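Local coordinates for ykuJ (Bacillus subtilis, PDB 2FFG), which is of unknown function and belongs to the DUF1797 family, folding as a four-stranded antiparallel sheet with two helices, at residues C37-L50 with T61-I74. Numbering follows the deposited sequence.
Sequences CSVKYFEKNQTFEL and TYPFDNIDMVSIEI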
ATOM      1  N   CYS A  37      -8.623   5.734 -10.461  1.00 19.86           N
ATOM      2  CA  CYS A  37      -7.493   5.491 -11.350  1.00 19.95           C
ATOM      3  C   CYS A  37      -6.452   4.517 -10.766  1.00 21.31           C
ATOM      4  O   CYS A  37      -6.450   4.209  -9.577  1.00 20.32           O
ATOM      5  CB  CYS A  37      -6.805   6.822 -11.696  1.00 20.53           C
ATOM      6  SG  CYS A  37      -5.992   7.649 -10.293  1.00 21.26           S
ATOM      7  N   SER A  38      -5.581   4.010 -11.629  1.00 25.33           N
ATOM      8  CA  SER A  38      -4.520   3.124 -11.191  1.00 26.31           C
ATOM      9  C   SER A  38      -3.225   3.604 -11.844  1.00 27.63           C
ATOM     10  O   SER A  38      -3.238   4.187 -12.932  1.00 26.76           O
ATOM     11  CB  SER A  38      -4.809   1.687 -11.596  1.00 28.06           C
ATOM     12  OG  SER A  38      -4.822   1.551 -13.000  1.00 35.60           O
ATOM     13  N   VAL A  39      -2.108   3.391 -11.165  1.00 24.68           N
ATOM     14  CA  VAL A  39      -0.833   3.801 -11.715  1.00 25.76           C
ATOM     15  C   VAL A  39       0.106   2.607 -11.751  1.00 25.04           C
ATOM     16  O   VAL A  39       0.181   1.830 -10.807  1.00 23.87           O
ATOM     17  CB  VAL A  39      -0.199   4.956 -10.884  1.00 34.34           C
ATOM     18  CG1 VAL A  39      -0.062   4.538  -9.433  1.00 36.37           C
ATOM     19  CG2 VAL A  39       1.168   5.332 -11.456  1.00 34.14           C
ATOM     20  N   LYS A  40       0.804   2.457 -12.865  1.00 24.37           N
ATOM     21  CA  LYS A  40       1.747   1.367 -13.030  1.00 25.27           C
ATOM     22  C   LYS A  40       3.134   1.961 -13.263  1.00 26.35           C
ATOM     23  O   LYS A  40       3.303   2.902 -14.051  1.00 25.40           O
ATOM     24  CB  LYS A  40       1.328   0.501 -14.214  1.00 36.57           C
ATOM     25  CG  LYS A  40       2.082  -0.799 -14.350  1.00 41.00           C
ATOM     26  CD  LYS A  40       1.403  -1.697 -15.380  1.00 44.57           C
ATOM     27  CE  LYS A  40       2.059  -3.067 -15.447  1.00 47.11           C
ATOM     28  NZ  LYS A  40       1.364  -3.968 -16.406  1.00 49.19           N
ATOM     29  N   TYR A  41       4.122   1.439 -12.552  1.00 27.87           N
ATOM     30  CA  TYR A  41       5.483   1.923 -12.699  1.00 30.54           C
ATOM     31  C   TYR A  41       6.321   0.967 -13.523  1.00 33.19           C
ATOM     32  O   TYR A  41       6.455  -0.204 -13.166  1.00 33.16           O
ATOM     33  CB  TYR A  41       6.149   2.110 -11.335  1.00 32.22           C
ATOM     34  CG  TYR A  41       7.569   2.610 -11.451  1.00 31.97           C
ATOM     35  CD1 TYR A  41       7.828   3.917 -11.858  1.00 31.90           C
ATOM     36  CD2 TYR A  41       8.653   1.778 -11.179  1.00 32.56           C
ATOM     37  CE1 TYR A  41       9.130   4.393 -11.993  1.00 32.58           C
ATOM     38  CE2 TYR A  41       9.973   2.242 -11.311  1.00 34.48           C
ATOM     39  CZ  TYR A  41      10.199   3.554 -11.719  1.00 34.92           C
ATOM     40  OH  TYR A  41      11.485   4.034 -11.840  1.00 33.76           O
ATOM     41  N   PHE A  42       6.877   1.462 -14.627  1.00 28.28           N
ATOM     42  CA  PHE A  42       7.730   0.641 -15.479  1.00 32.31           C
ATOM     43  C   PHE A  42       9.177   1.061 -15.272  1.00 34.34           C
ATOM     44  O   PHE A  42       9.540   2.190 -15.584  1.00 34.31           O
ATOM     45  CB  PHE A  42       7.369   0.819 -16.955  1.00 42.21           C
ATOM     46  CG  PHE A  42       5.981   0.375 -17.299  1.00 44.17           C
ATOM     47  CD1 PHE A  42       4.884   1.185 -17.026  1.00 44.68           C
ATOM     48  CD2 PHE A  42       5.763  -0.864 -17.885  1.00 44.85           C
ATOM     49  CE1 PHE A  42       3.591   0.762 -17.331  1.00 46.53           C
ATOM     50  CE2 PHE A  42       4.474  -1.295 -18.195  1.00 45.69           C
ATOM     51  CZ  PHE A  42       3.389  -0.482 -17.918  1.00 46.85           C
ATOM     52  N   GLU A  43      10.003   0.166 -14.737  1.00 78.80           N
ATOM     53  CA  GLU A  43      11.413   0.492 -14.521  1.00 83.43           C
ATOM     54  C   GLU A  43      12.183   0.302 -15.818  1.00 85.33           C
ATOM     55  O   GLU A  43      13.396   0.093 -15.814  1.00 86.63           O
ATOM     56  CB  GLU A  43      12.018  -0.381 -13.428  1.00 88.26           C
ATOM     57  CG  GLU A  43      12.192  -1.828 -13.813  1.00 91.26           C
ATOM     58  CD  GLU A  43      11.804  -2.750 -12.685  1.00 92.04           C
ATOM     59  OE1 GLU A  43      10.613  -2.748 -12.304  1.00 92.07           O
ATOM     60  OE2 GLU A  43      12.685  -3.468 -12.178  1.00 92.69           O
ATOM     61  N   LYS A  44      11.445   0.372 -16.923  1.00 82.76           N
ATOM     62  CA  LYS A  44      11.990   0.257 -18.270  1.00 82.08           C
ATOM     63  C   LYS A  44      12.312   1.700 -18.629  1.00 81.44           C
ATOM     64  O   LYS A  44      12.309   2.117 -19.790  1.00 81.25           O
ATOM     65  CB  LYS A  44      10.934  -0.320 -19.211  1.00 63.07           C
ATOM     66  CG  LYS A  44      10.431  -1.697 -18.792  1.00 63.71           C
ATOM     67  CD  LYS A  44       9.499  -1.620 -17.592  1.00 63.60           C
ATOM     68  CE  LYS A  44       9.156  -2.993 -17.039  1.00 62.70           C
ATOM     69  NZ  LYS A  44      10.303  -3.581 -16.305  1.00 63.81           N
ATOM     70  N   ASN A  45      12.580   2.435 -17.562  1.00 58.92           N
ATOM     71  CA  ASN A  45      12.915   3.847 -17.540  1.00 59.10           C
ATOM     72  C   ASN A  45      12.523   4.105 -16.093  1.00 57.74           C
ATOM     73  O   ASN A  45      12.663   3.220 -15.247  1.00 57.49           O
ATOM     74  CB  ASN A  45      12.016   4.663 -18.474  1.00 67.64           C
ATOM     75  CG  ASN A  45      12.557   6.073 -18.730  1.00 69.97           C
ATOM     76  OD1 ASN A  45      13.238   6.324 -19.733  1.00 68.79           O
ATOM     77  ND2 ASN A  45      12.262   6.995 -17.816  1.00 69.23           N
ATOM     78  N   GLN A  46      12.013   5.289 -15.808  1.00 63.16           N
ATOM     79  CA  GLN A  46      11.591   5.611 -14.454  1.00 60.66           C
ATOM     80  C   GLN A  46      10.231   6.269 -14.632  1.00 57.87           C
ATOM     81  O   GLN A  46       9.930   7.279 -13.995  1.00 59.46           O
ATOM     82  CB  GLN A  46      12.583   6.591 -13.821  1.00 61.65           C
ATOM     83  CG  GLN A  46      14.053   6.209 -14.024  1.00 63.38           C
ATOM     84  CD  GLN A  46      14.525   5.132 -13.062  1.00 65.08           C
ATOM     85  OE1 GLN A  46      14.734   5.398 -11.880  1.00 66.87           O
ATOM     86  NE2 GLN A  46      14.690   3.911 -13.563  1.00 63.05           N
ATOM     87  N   THR A  47       9.406   5.673 -15.492  1.00 41.39           N
ATOM     88  CA  THR A  47       8.093   6.220 -15.813  1.00 36.92           C
ATOM     89  C   THR A  47       6.854   5.588 -15.193  1.00 33.87           C
ATOM     90  O   THR A  47       6.816   4.409 -14.845  1.00 32.49           O
ATOM     91  CB  THR A  47       7.864   6.229 -17.334  1.00 39.03           C
ATOM     92  OG1 THR A  47       7.742   4.881 -17.807  1.00 36.86           O
ATOM     93  CG2 THR A  47       9.028   6.920 -18.045  1.00 38.96           C
ATOM     94  N   PHE A  48       5.822   6.407 -15.085  1.00 37.11           N
ATOM     95  CA  PHE A  48       4.555   5.977 -14.538  1.00 35.48           C
ATOM     96  C   PHE A  48       3.520   6.016 -15.644  1.00 34.19           C
ATOM     97  O   PHE A  48       3.554   6.891 -16.511  1.00 34.14           O
ATOM     98  CB  PHE A  48       4.108   6.910 -13.420  1.00 27.48           C
ATOM     99  CG  PHE A  48       5.039   6.939 -12.246  1.00 29.26           C
ATOM    100  CD1 PHE A  48       6.246   7.624 -12.312  1.00 28.87           C
ATOM    101  CD2 PHE A  48       4.715   6.271 -11.073  1.00 28.91           C
ATOM    102  CE1 PHE A  48       7.116   7.641 -11.227  1.00 29.12           C
ATOM    103  CE2 PHE A  48       5.579   6.281  -9.983  1.00 26.42           C
ATOM    104  CZ  PHE A  48       6.776   6.963 -10.058  1.00 26.65           C
ATOM    105  N   GLU A  49       2.619   5.047 -15.629  1.00 27.24           N
ATOM    106  CA  GLU A  49       1.543   5.010 -16.601  1.00 26.24           C
ATOM    107  C   GLU A  49       0.243   5.142 -15.812  1.00 24.69           C
ATOM    108  O   GLU A  49      -0.095   4.286 -14.996  1.00 23.92           O
ATOM    109  CB  GLU A  49       1.549   3.701 -17.377  1.00 37.35           C
ATOM    110  CG  GLU A  49       0.468   3.646 -18.439  1.00 41.61           C
ATOM    111  CD  GLU A  49       0.366   2.288 -19.094  1.00 43.84           C
ATOM    112  OE1 GLU A  49       0.067   1.303 -18.382  1.00 48.77           O
ATOM    113  OE2 GLU A  49       0.584   2.206 -20.318  1.00 44.34           O
ATOM    114  N   LEU A  50      -0.465   6.236 -16.036  1.00 27.28           N
ATOM    115  CA  LEU A  50      -1.718   6.468 -15.343  1.00 25.67           C
ATOM    116  C   LEU A  50      -2.914   6.053 -16.202  1.00 23.61           C
ATOM    117  O   LEU A  50      -3.042   6.459 -17.354  1.00 21.80           O
ATOM    118  CB  LEU A  50      -1.835   7.940 -14.974  1.00 26.98           C
ATOM    119  CG  LEU A  50      -3.092   8.359 -14.209  1.00 28.88           C
ATOM    120  CD1 LEU A  50      -2.987   7.950 -12.748  1.00 26.84           C
ATOM    121  CD2 LEU A  50      -3.258   9.862 -14.317  1.00 29.96           C
ATOM    122  N   THR A  61      -4.981   5.868 -20.953  1.00 26.58           N
ATOM    123  CA  THR A  61      -3.700   5.855 -20.257  1.00 25.75           C
ATOM    124  C   THR A  61      -2.842   7.040 -20.654  1.00 24.56           C
ATOM    125  O   THR A  61      -2.884   7.491 -21.791  1.00 26.72           O
ATOM    126  CB  THR A  61      -2.912   4.598 -20.565  1.00 26.67           C
ATOM    127  OG1 THR A  61      -2.545   4.603 -21.946  1.00 31.38           O
ATOM    128  CG2 THR A  61      -3.736   3.370 -20.261  1.00 26.24           C
ATOM    129  N   TYR A  62      -2.063   7.532 -19.703  1.00 22.47           N
ATOM    130  CA  TYR A  62      -1.188   8.675 -19.921  1.00 21.00           C
ATOM    131  C   TYR A  62       0.181   8.413 -19.310  1.00 20.89           C
ATOM    132  O   TYR A  62       0.291   8.085 -18.125  1.00 21.91           O
ATOM    133  CB  TYR A  62      -1.785   9.928 -19.279  1.00 17.41           C
ATOM    134  CG  TYR A  62      -3.208  10.187 -19.694  1.00 19.18           C
ATOM    135  CD1 TYR A  62      -4.273   9.541 -19.059  1.00 18.13           C
ATOM    136  CD2 TYR A  62      -3.495  11.042 -20.757  1.00 19.66           C
ATOM    137  CE1 TYR A  62      -5.593   9.742 -19.477  1.00 18.77           C
ATOM    138  CE2 TYR A  62      -4.806  11.248 -21.191  1.00 18.22           C
ATOM    139  CZ  TYR A  62      -5.852  10.599 -20.546  1.00 21.19           C
ATOM    140  OH  TYR A  62      -7.150  10.814 -20.966  1.00 24.29           O
ATOM    141  N   PRO A  63       1.247   8.536 -20.117  1.00 21.50           N
ATOM    142  CA  PRO A  63       2.587   8.298 -19.573  1.00 21.30           C
ATOM    143  C   PRO A  63       3.147   9.533 -18.855  1.00 20.83           C
ATOM    144  O   PRO A  63       2.829  10.661 -19.205  1.00 22.51           O
ATOM    145  CB  PRO A  63       3.389   7.914 -20.809  1.00 21.05           C
ATOM    146  CG  PRO A  63       2.772   8.769 -21.877  1.00 20.37           C
ATOM    147  CD  PRO A  63       1.286   8.675 -21.586  1.00 19.83           C
ATOM    148  N   PHE A  64       3.944   9.297 -17.820  1.00 21.24           N
ATOM    149  CA  PHE A  64       4.582  10.350 -17.035  1.00 21.59           C
ATOM    150  C   PHE A  64       5.954   9.813 -16.640  1.00 23.89           C
ATOM    151  O   PHE A  64       6.087   8.649 -16.266  1.00 23.78           O
ATOM    152  CB  PHE A  64       3.805  10.665 -15.749  1.00 21.29           C
ATOM    153  CG  PHE A  64       2.484  11.340 -15.975  1.00 24.74           C
ATOM    154  CD1 PHE A  64       1.343  10.600 -16.261  1.00 23.73           C
ATOM    155  CD2 PHE A  64       2.379  12.728 -15.905  1.00 24.38           C
ATOM    156  CE1 PHE A  64       0.115  11.230 -16.474  1.00 24.76           C
ATOM    157  CE2 PHE A  64       1.161  13.366 -16.117  1.00 24.71           C
ATOM    158  CZ  PHE A  64       0.026  12.612 -16.402  1.00 25.94           C
ATOM    159  N   ASP A  65       6.974  10.657 -16.724  1.00 28.94           N
ATOM    160  CA  ASP A  65       8.318  10.237 -16.357  1.00 32.85           C
ATOM    161  C   ASP A  65       8.724  10.935 -15.075  1.00 33.72           C
ATOM    162  O   ASP A  65       9.827  10.738 -14.576  1.00 37.74           O
ATOM    163  CB  ASP A  65       9.318  10.572 -17.469  1.00 47.15           C
ATOM    164  CG  ASP A  65       9.338  12.048 -17.809  1.00 52.32           C
ATOM    165  OD1 ASP A  65       8.319  12.554 -18.328  1.00 55.88           O
ATOM    166  OD2 ASP A  65      10.367  12.708 -17.553  1.00 56.42           O
ATOM    167  N   ASN A  66       7.817  11.735 -14.529  1.00 29.10           N
ATOM    168  CA  ASN A  66       8.102  12.452 -13.304  1.00 28.80           C
ATOM    169  C   ASN A  66       7.039  12.220 -12.228  1.00 29.26           C
ATOM    170  O   ASN A  66       5.865  12.532 -12.414  1.00 28.69           O
ATOM    171  CB  ASN A  66       8.228  13.943 -13.597  1.00 38.12           C
ATOM    172  CG  ASN A  66       8.553  14.743 -12.363  1.00 39.52           C
ATOM    173  OD1 ASN A  66       7.809  14.715 -11.388  1.00 40.79           O
ATOM    174  ND2 ASN A  66       9.673  15.459 -12.393  1.00 42.10           N
ATOM    175  N   ILE A  67       7.478  11.686 -11.096  1.00 29.54           N
ATOM    176  CA  ILE A  67       6.608  11.385  -9.973  1.00 29.10           C
ATOM    177  C   ILE A  67       5.770  12.570  -9.461  1.00 29.68           C
ATOM    178  O   ILE A  67       4.616  12.395  -9.065  1.00 28.36           O
ATOM    179  CB  ILE A  67       7.437  10.810  -8.813  1.00 33.68           C
ATOM    180  CG1 ILE A  67       6.509  10.239  -7.745  1.00 33.24           C
ATOM    181  CG2 ILE A  67       8.338  11.897  -8.225  1.00 32.23           C
ATOM    182  CD1 ILE A  67       5.794  11.207  -6.765  1.00 39.50           C
ATOM    183  N   ASP A  68       6.337  13.769  -9.469  1.00 33.53           N
ATOM    184  CA  ASP A  68       5.595  14.929  -8.988  1.00 35.56           C
ATOM    185  C   ASP A  68       4.457  15.277  -9.927  1.00 35.10           C
ATOM    186  O   ASP A  68       3.381  15.682  -9.487  1.00 34.52           O
ATOM    187  CB  ASP A  68       6.513  16.157  -8.821  1.00 37.14           C
ATOM    188  CG  ASP A  68       7.421  16.052  -7.607  1.00 38.43           C
ATOM    189  OD1 ASP A  68       7.040  15.367  -6.638  1.00 37.48           O
ATOM    190  OD2 ASP A  68       8.509  16.665  -7.612  1.00 41.00           O
HETATM  191  N   MSE A  69       4.696  15.110 -11.222  1.00 31.72           N
HETATM  192  CA  MSE A  69       3.690  15.416 -12.218  1.00 31.48           C
HETATM  193  C   MSE A  69       2.552  14.407 -12.308  1.00 28.39           C
HETATM  194  O   MSE A  69       1.423  14.776 -12.618  1.00 27.84           O
HETATM  195  CB  MSE A  69       4.368  15.590 -13.563  1.00 53.52           C
HETATM  196  CG  MSE A  69       5.254  16.813 -13.567  1.00 62.42           C
HETATM  197 SE   MSE A  69       6.242  17.020 -15.177  1.00 76.94          SE
HETATM  198  CE  MSE A  69       4.765  17.467 -16.352  1.00 69.49           C
ATOM    199  N   VAL A  70       2.836  13.137 -12.051  1.00 23.20           N
ATOM    200  CA  VAL A  70       1.786  12.141 -12.095  1.00 20.57           C
ATOM    201  C   VAL A  70       0.964  12.293 -10.812  1.00 20.27           C
ATOM    202  O   VAL A  70      -0.250  12.144 -10.818  1.00 22.36           O
ATOM    203  CB  VAL A  70       2.369  10.715 -12.218  1.00 26.10           C
ATOM    204  CG1 VAL A  70       3.254  10.395 -11.016  1.00 24.27           C
ATOM    205  CG2 VAL A  70       1.235   9.706 -12.359  1.00 24.59           C
ATOM    206  N   SER A  71       1.638  12.634  -9.717  1.00 20.83           N
ATOM    207  CA  SER A  71       0.975  12.840  -8.439  1.00 19.43           C
ATOM    208  C   SER A  71      -0.045  13.971  -8.518  1.00 20.39           C
ATOM    209  O   SER A  71      -1.138  13.882  -7.964  1.00 20.24           O
ATOM    210  CB  SER A  71       2.001  13.169  -7.360  1.00 17.23           C
ATOM    211  OG  SER A  71       2.832  12.054  -7.061  1.00 22.21           O
ATOM    212  N   ILE A  72       0.331  15.041  -9.208  1.00 26.62           N
ATOM    213  CA  ILE A  72      -0.522  16.207  -9.368  1.00 26.23           C
ATOM    214  C   ILE A  72      -1.779  15.847 -10.143  1.00 26.32           C
ATOM    215  O   ILE A  72      -2.896  16.222  -9.775  1.00 27.32           O
ATOM    216  CB  ILE A  72       0.253  17.318 -10.104  1.00 21.38           C
ATOM    217  CG1 ILE A  72       1.333  17.863  -9.173  1.00 21.42           C
ATOM    218  CG2 ILE A  72      -0.689  18.410 -10.585  1.00 15.50           C
ATOM    219  CD1 ILE A  72       2.397  18.721  -9.854  1.00 39.50           C
ATOM    220  N   GLU A  73      -1.576  15.114 -11.226  1.00 23.40           N
ATOM    221  CA  GLU A  73      -2.660  14.676 -12.082  1.00 21.79           C
ATOM    222  C   GLU A  73      -3.616  13.809 -11.269  1.00 20.91           C
ATOM    223  O   GLU A  73      -4.840  13.968 -11.346  1.00 21.65           O
ATOM    224  CB  GLU A  73      -2.074  13.878 -13.249  1.00 22.79           C
ATOM    225  CG  GLU A  73      -3.072  13.418 -14.294  1.00 24.89           C
ATOM    226  CD  GLU A  73      -3.538  14.542 -15.195  1.00 24.74           C
ATOM    227  OE1 GLU A  73      -2.732  15.454 -15.483  1.00 21.07           O
ATOM    228  OE2 GLU A  73      -4.708  14.495 -15.632  1.00 29.38           O
ATOM    229  N   ILE A  74      -3.061  12.889 -10.485  1.00 21.20           N
ATOM    230  CA  ILE A  74      -3.897  12.021  -9.669  1.00 20.86           C
ATOM    231  C   ILE A  74      -4.703  12.864  -8.687  1.00 20.28           C
ATOM    232  O   ILE A  74      -5.911  12.681  -8.539  1.00 22.97           O
ATOM    233  CB  ILE A  74      -3.070  10.995  -8.885  1.00 20.84           C
ATOM    234  CG1 ILE A  74      -2.349  10.053  -9.853  1.00 23.60           C
ATOM    235  CG2 ILE A  74      -3.989  10.172  -7.991  1.00 20.26           C
ATOM    236  CD1 ILE A  74      -2.064  10.485 -11.302  1.00 39.50           C
TER
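Residues 47-50 and 61-64 pair as antiparallel strands, with axes 4.5 Å apart at closest; Phe48 exchanges two backbone hydrogen bonds with Phe64, and Leu50 two with Tyr62. This is the last hairpin of a four-stranded antiparallel sheet in an alpha-beta fold. The chain then turns back, and helix 67-74 packs over the sheet, running close to parallel with strand 47-50 (16°). The bond from Leu50 N to Tyr62 O is nearly straight, 171° at the hydrogen. Glu49 and Pro63 form the non-hydrogen-bonded pair between these two, with their side chains on the face away from the helix.

Phe48, Leu50 and Phe64 share the helix-facing side. The Phe48 ring is sandwiched. Tyr41 CD1 lies over the centre of one face, 3.6 Å above the plane. Val70 CG1 sits on the opposite face, offset toward the rim, with CG1 4.1 Å from Phe48 CG. CG of Phe48 lies anti to its carbonyl carbon (chi1 -62°), which carries the far end of the ring to Ile67. There Phe48 CE1 is 4.0 Å from Ile67 CB. With an alanine in place of Phe48, a gap would probably open between Tyr41 and Val70, and Ile67 would lose its ring contact on the strand.

Ile67 also touches Ile8 of helix 3-21, so both helices meet over this face. The Phe64 ring has Val70 CA over one face. Farther along the helix, Glu73 lays its aliphatic part on Leu50, with CG 3.6 Å from Leu50 CD2. Ile74 CG2 reaches the neighbouring strand and stands 4.0 Å from Cys37 SG.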